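Local atomic coordinates of Dye-decolorizing peroxidase (Irpex lacteus, PDB entry 7D8M), a protein that probably uses a bound heme b to reduce peroxides while oxidising dyes and other substrates, as members of the DyP-type peroxidase family do. Residues K24-F38 and F143-A156. Numbering follows the deposited sequence.
Sequences KEKFVFFHINNATAF and FGDAWTIVYDLDSA
A classic beta bulge, V150 and Y151 both opposite F29, lies in the antiparallel pairing of strands 24-32 and 147-156, first and last in chain order but neighbours in a four-stranded ferredoxin-like sheet, the fold of DyP-type peroxidases. F29 O takes V150 N at 2.8 Å and, weakly, Y151 N at 3.4 Å, so the register slips by one residue before F30 meets I149. The F29 and Y151 rings lie side by side, planes 26° apart but slid until they barely overlap.

Nearer the strand end at S155, E25 O is gripped twice: S155 N and S155 OG (2.7 Å from E25 O) approach from opposite faces of its carbonyl plane. On the face that carries V28 and I149, the K26 ammonium lies between the carboxylates of D152 and D154 in a salt-bridge network; its bond to D152 OD1 is weak, and the K26 and D154 ends are modelled too close, leaving that pair doubtful.

At the other end, the N33 amide ties the loop after strand 24-32 to the start of strand 147-156: ND2 donates in its own plane to T148 OG1 (2.8 Å) and to D145 O. N34 caps the following helix, its OD1 accepting from A37 N at 2.9 Å. With CG anti to the backbone N (chi1 -170°), the F38 ring forms an offset stack with F143, planes 13° apart; F143 CE1 sits over one face of F38, I32 CD1 over the other. A serine at F38 would probably leave F143 without its stacking partner and open a gap beside I32.

Strand 147-156 edges the sheet, while strand 24-32 also pairs with strand 120-126. Helix 129-143 packs on the K26 and W147 face, R136 bridging to D152; on the other, F221 meets F27 and F29.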
loop_
_atom_site.group_PDB
_atom_site.type_symbol
_atom_site.label_atom_id
_atom_site.label_comp_id
_atom_site.label_asym_id
_atom_site.label_seq_id
_atom_site.Cartn_x
_atom_site.Cartn_y
_atom_site.Cartn_z
ATOM N N LYS A 24 -13.923 2.532 8.567
ATOM C CA LYS A 24 -13.180 3.621 9.195
ATOM C C LYS A 24 -11.893 3.071 9.795
ATOM O O LYS A 24 -11.931 2.085 10.539
ATOM C CB LYS A 24 -14.007 4.302 10.299
ATOM C CG LYS A 24 -15.479 4.571 9.957
ATOM C CD LYS A 24 -15.632 5.766 8.989
ATOM C CE LYS A 24 -17.060 5.870 8.445
ATOM N NZ LYS A 24 -17.222 6.983 7.463
ATOM N N GLU A 25 -10.759 3.706 9.495
ATOM C CA GLU A 25 -9.473 3.250 10.015
ATOM C C GLU A 25 -8.723 4.435 10.595
ATOM O O GLU A 25 -8.452 5.408 9.884
ATOM C CB GLU A 25 -8.636 2.549 8.934
ATOM C CG GLU A 25 -7.479 1.763 9.540
ATOM C CD GLU A 25 -6.571 1.083 8.533
ATOM O OE1 GLU A 25 -6.799 1.210 7.303
ATOM O OE2 GLU A 25 -5.609 0.413 8.981
ATOM N N LYS A 26 -8.391 4.352 11.884
ATOM C CA LYS A 26 -7.649 5.388 12.588
ATOM C C LYS A 26 -6.204 4.939 12.768
ATOM O O LYS A 26 -5.953 3.799 13.171
ATOM C CB LYS A 26 -8.288 5.664 13.956
ATOM C CG LYS A 26 -7.722 6.836 14.737
ATOM C CD LYS A 26 -8.578 7.075 15.990
ATOM C CE LYS A 26 -8.787 8.523 16.333
ATOM N NZ LYS A 26 -9.195 9.419 15.247
ATOM N N PHE A 27 -5.262 5.831 12.476
ATOM C CA PHE A 27 -3.836 5.574 12.653
ATOM C C PHE A 27 -3.342 6.435 13.802
ATOM O O PHE A 27 -3.376 7.668 13.708
ATOM C CB PHE A 27 -3.050 5.891 11.376
ATOM C CG PHE A 27 -3.390 5.004 10.219
ATOM C CD1 PHE A 27 -4.492 5.278 9.419
ATOM C CD2 PHE A 27 -2.617 3.889 9.935
ATOM C CE1 PHE A 27 -4.812 4.461 8.345
ATOM C CE2 PHE A 27 -2.928 3.056 8.871
ATOM C CZ PHE A 27 -4.028 3.341 8.073
ATOM N N VAL A 28 -2.898 5.795 14.891
ATOM C CA VAL A 28 -2.428 6.515 16.072
ATOM C C VAL A 28 -0.918 6.346 16.152
ATOM O O VAL A 28 -0.420 5.289 16.560
ATOM C CB VAL A 28 -3.110 6.025 17.355
ATOM C CG1 VAL A 28 -2.622 6.842 18.553
ATOM C CG2 VAL A 28 -4.626 6.141 17.221
ATOM N N PHE A 29 -0.181 7.396 15.790
ATOM C CA PHE A 29 1.276 7.373 15.835
ATOM C C PHE A 29 1.740 7.964 17.162
ATOM O O PHE A 29 1.235 9.003 17.602
ATOM C CB PHE A 29 1.879 8.148 14.663
ATOM C CG PHE A 29 1.493 7.595 13.288
ATOM C CD1 PHE A 29 2.229 6.577 12.699
ATOM C CD2 PHE A 29 0.392 8.090 12.613
ATOM C CE1 PHE A 29 1.875 6.063 11.441
ATOM C CE2 PHE A 29 0.038 7.594 11.357
ATOM C CZ PHE A 29 0.779 6.579 10.773
ATOM N N PHE A 30 2.699 7.307 17.798
ATOM C CA PHE A 30 3.023 7.674 19.165
ATOM C C PHE A 30 4.519 7.590 19.406
ATOM O O PHE A 30 5.252 6.892 18.701
ATOM C CB PHE A 30 2.293 6.771 20.172
ATOM C CG PHE A 30 2.618 5.303 20.025
ATOM C CD1 PHE A 30 3.743 4.755 20.636
ATOM C CD2 PHE A 30 1.789 4.468 19.289
ATOM C CE1 PHE A 30 4.043 3.406 20.498
ATOM C CE2 PHE A 30 2.078 3.120 19.152
ATOM C CZ PHE A 30 3.208 2.589 19.763
ATOM N N HIS A 31 4.938 8.275 20.469
ATOM C CA HIS A 31 6.284 8.224 21.014
ATOM C C HIS A 31 6.205 7.635 22.413
ATOM O O HIS A 31 5.224 7.858 23.132
ATOM C CB HIS A 31 6.896 9.627 21.074
ATOM C CG HIS A 31 8.264 9.667 21.681
ATOM N ND1 HIS A 31 9.400 9.363 20.965
ATOM C CD2 HIS A 31 8.679 9.984 22.932
ATOM C CE1 HIS A 31 10.456 9.478 21.751
ATOM N NE2 HIS A 31 10.047 9.863 22.946
ATOM N N ILE A 32 7.226 6.874 22.802
ATOM C CA ILE A 32 7.239 6.210 24.103
ATOM C C ILE A 32 8.022 7.076 25.082
ATOM O O ILE A 32 9.219 7.323 24.883
ATOM C CB ILE A 32 7.834 4.797 24.005
ATOM C CG1 ILE A 32 7.009 3.956 23.030
ATOM C CG2 ILE A 32 7.874 4.138 25.377
ATOM C CD1 ILE A 32 7.494 2.540 22.870
ATOM N N ASN A 33 7.343 7.541 26.137
ATOM C CA ASN A 33 7.965 8.340 27.192
ATOM C C ASN A 33 8.485 7.507 28.365
ATOM O O ASN A 33 9.509 7.862 28.955
ATOM C CB ASN A 33 6.968 9.367 27.733
ATOM C CG ASN A 33 6.516 10.347 26.684
ATOM O OD1 ASN A 33 7.295 10.743 25.824
ATOM N ND2 ASN A 33 5.250 10.769 26.764
ATOM N N ASN A 34 7.812 6.413 28.719
ATOM C CA ASN A 34 8.202 5.581 29.861
ATOM C C ASN A 34 8.080 4.115 29.458
ATOM O O ASN A 34 6.973 3.566 29.409
ATOM C CB ASN A 34 7.338 5.898 31.079
ATOM C CG ASN A 34 7.804 5.183 32.344
ATOM O OD1 ASN A 34 8.103 3.985 32.339
ATOM N ND2 ASN A 34 7.844 5.922 33.444
ATOM N N ALA A 35 9.221 3.475 29.195
ATOM C CA ALA A 35 9.197 2.107 28.687
ATOM C C ALA A 35 8.552 1.152 29.685
ATOM O O ALA A 35 7.734 0.305 29.303
ATOM C CB ALA A 35 10.615 1.647 28.342
ATOM N N THR A 36 8.901 1.281 30.973
ATOM C CA THR A 36 8.359 0.370 31.978
ATOM C C THR A 36 6.839 0.471 32.048
ATOM O O THR A 36 6.139 -0.548 32.052
ATOM C CB THR A 36 8.981 0.652 33.351
ATOM O OG1 THR A 36 10.404 0.479 33.286
ATOM C CG2 THR A 36 8.416 -0.308 34.384
ATOM N N ALA A 37 6.311 1.696 32.102
ATOM C CA ALA A 37 4.862 1.874 32.143
ATOM C C ALA A 37 4.204 1.473 30.825
ATOM O O ALA A 37 3.071 0.970 30.819
ATOM C CB ALA A 37 4.523 3.325 32.491
ATOM N N PHE A 38 4.898 1.677 29.705
ATOM C CA PHE A 38 4.338 1.280 28.418
ATOM C C PHE A 38 4.209 -0.236 28.322
ATOM O O PHE A 38 3.134 -0.755 28.004
ATOM C CB PHE A 38 5.205 1.835 27.284
ATOM C CG PHE A 38 4.590 1.681 25.920
ATOM C CD1 PHE A 38 4.766 0.517 25.194
ATOM C CD2 PHE A 38 3.853 2.715 25.361
ATOM C CE1 PHE A 38 4.216 0.386 23.928
ATOM C CE2 PHE A 38 3.285 2.583 24.108
ATOM C CZ PHE A 38 3.470 1.419 23.394
ATOM N N PHE A 143 -2.402 4.432 28.924
ATOM C CA PHE A 143 -0.993 4.797 28.861
ATOM C C PHE A 143 -0.701 6.027 29.702
ATOM O O PHE A 143 0.372 6.128 30.307
ATOM C CB PHE A 143 -0.562 5.030 27.403
ATOM C CG PHE A 143 -0.321 3.757 26.638
ATOM C CD1 PHE A 143 0.637 2.847 27.065
ATOM C CD2 PHE A 143 -1.057 3.465 25.497
ATOM C CE1 PHE A 143 0.859 1.664 26.376
ATOM C CE2 PHE A 143 -0.837 2.293 24.796
ATOM C CZ PHE A 143 0.119 1.390 25.233
ATOM N N GLY A 144 -1.634 6.972 29.757
ATOM C CA GLY A 144 -1.368 8.201 30.492
ATOM C C GLY A 144 -0.140 8.912 29.958
ATOM O O GLY A 144 0.041 9.070 28.746
ATOM N N ASP A 145 0.728 9.338 30.871
ATOM C CA ASP A 145 1.945 10.044 30.493
ATOM C C ASP A 145 3.015 9.127 29.914
ATOM O O ASP A 145 4.064 9.624 29.498
ATOM C CB ASP A 145 2.512 10.790 31.701
ATOM C CG ASP A 145 1.609 11.916 32.162
ATOM O OD1 ASP A 145 0.372 11.738 32.118
ATOM O OD2 ASP A 145 2.131 12.978 32.571
ATOM N N ALA A 146 2.784 7.814 29.873
ATOM C CA ALA A 146 3.801 6.896 29.374
ATOM C C ALA A 146 4.006 7.016 27.864
ATOM O O ALA A 146 5.016 6.525 27.345
ATOM C CB ALA A 146 3.431 5.463 29.747
ATOM N N TRP A 147 3.089 7.660 27.150
ATOM C CA TRP A 147 3.272 7.888 25.720
ATOM C C TRP A 147 2.803 9.287 25.357
ATOM O O TRP A 147 2.184 9.992 26.156
ATOM C CB TRP A 147 2.530 6.830 24.889
ATOM C CG TRP A 147 1.033 7.048 24.744
ATOM C CD1 TRP A 147 0.229 7.868 25.496
ATOM C CD2 TRP A 147 0.173 6.418 23.787
ATOM N NE1 TRP A 147 -1.070 7.797 25.050
ATOM C CE2 TRP A 147 -1.132 6.911 24.006
ATOM C CE3 TRP A 147 0.382 5.499 22.750
ATOM C CZ2 TRP A 147 -2.220 6.510 23.231
ATOM C CZ3 TRP A 147 -0.703 5.095 21.989
ATOM C CH2 TRP A 147 -1.983 5.602 22.228
ATOM N N THR A 148 3.091 9.680 24.123
ATOM C CA THR A 148 2.523 10.871 23.517
ATOM C C THR A 148 2.030 10.486 22.132
ATOM O O THR A 148 2.770 9.862 21.368
ATOM C CB THR A 148 3.560 11.999 23.409
ATOM O OG1 THR A 148 4.051 12.324 24.715
ATOM C CG2 THR A 148 2.943 13.246 22.778
ATOM N N ILE A 149 0.783 10.811 21.821
ATOM C CA ILE A 149 0.314 10.680 20.449
ATOM C C ILE A 149 0.879 11.855 19.667
ATOM O O ILE A 149 0.616 13.015 20.001
ATOM C CB ILE A 149 -1.217 10.639 20.374
ATOM C CG1 ILE A 149 -1.725 9.327 20.972
ATOM C CG2 ILE A 149 -1.680 10.809 18.901
ATOM C CD1 ILE A 149 -3.224 9.306 21.269
ATOM N N VAL A 150 1.692 11.558 18.658
ATOM C CA VAL A 150 2.324 12.606 17.869
ATOM C C VAL A 150 1.589 12.872 16.559
ATOM O O VAL A 150 1.817 13.921 15.940
ATOM C CB VAL A 150 3.806 12.268 17.598
ATOM C CG1 VAL A 150 4.551 12.053 18.932
ATOM C CG2 VAL A 150 3.915 11.030 16.749
ATOM N N TYR A 151 0.708 11.971 16.128
ATOM C CA TYR A 151 -0.052 12.175 14.902
ATOM C C TYR A 151 -1.242 11.232 14.921
ATOM O O TYR A 151 -1.074 10.039 15.185
ATOM C CB TYR A 151 0.811 11.919 13.661
ATOM C CG TYR A 151 0.138 12.340 12.375
ATOM C CD1 TYR A 151 -0.424 13.607 12.248
ATOM C CD2 TYR A 151 0.058 11.475 11.292
ATOM C CE1 TYR A 151 -1.043 14.004 11.073
ATOM C CE2 TYR A 151 -0.560 11.861 10.115
ATOM C CZ TYR A 151 -1.107 13.126 10.014
ATOM O OH TYR A 151 -1.729 13.515 8.855
ATOM N N ASP A 152 -2.430 11.758 14.631
ATOM C CA ASP A 152 -3.680 11.004 14.751
ATOM C C ASP A 152 -4.465 11.202 13.457
ATOM O O ASP A 152 -5.075 12.255 13.258
ATOM C CB ASP A 152 -4.469 11.476 15.972
ATOM C CG ASP A 152 -5.620 10.550 16.334
ATOM O OD1 ASP A 152 -6.137 9.864 15.440
ATOM O OD2 ASP A 152 -6.021 10.522 17.524
ATOM N N LEU A 153 -4.456 10.196 12.580
ATOM C CA LEU A 153 -5.017 10.315 11.234
ATOM C C LEU A 153 -6.241 9.414 11.090
ATOM O O LEU A 153 -6.154 8.201 11.310
ATOM C CB LEU A 153 -3.970 9.962 10.177
ATOM C CG LEU A 153 -4.531 9.895 8.759
ATOM C CD1 LEU A 153 -4.972 11.279 8.334
ATOM C CD2 LEU A 153 -3.504 9.336 7.773
ATOM N N ASP A 154 -7.379 10.007 10.730
ATOM C CA ASP A 154 -8.578 9.244 10.398
ATOM C C ASP A 154 -8.660 9.024 8.892
ATOM O O ASP A 154 -8.515 9.968 8.110
ATOM C CB ASP A 154 -9.836 9.965 10.877
ATOM C CG ASP A 154 -9.923 10.036 12.392
ATOM O OD1 ASP A 154 -9.668 9.004 13.038
ATOM O OD2 ASP A 154 -10.214 11.119 12.933
ATOM N N SER A 155 -8.906 7.788 8.496
ATOM C CA SER A 155 -9.150 7.452 7.106
ATOM C C SER A 155 -10.516 6.787 7.042
ATOM O O SER A 155 -11.015 6.261 8.047
ATOM C CB SER A 155 -8.066 6.528 6.555
ATOM O OG SER A 155 -8.078 5.285 7.235
ATOM N N ALA A 156 -11.149 6.862 5.874
ATOM C CA ALA A 156 -12.489 6.314 5.706
ATOM C C ALA A 156 -12.700 5.884 4.265
ATOM O O ALA A 156 -12.213 6.538 3.334
ATOM C CB ALA A 156 -13.553 7.340 6.108
HETATM O O HOH W 1 7.142 13.262 24.163
#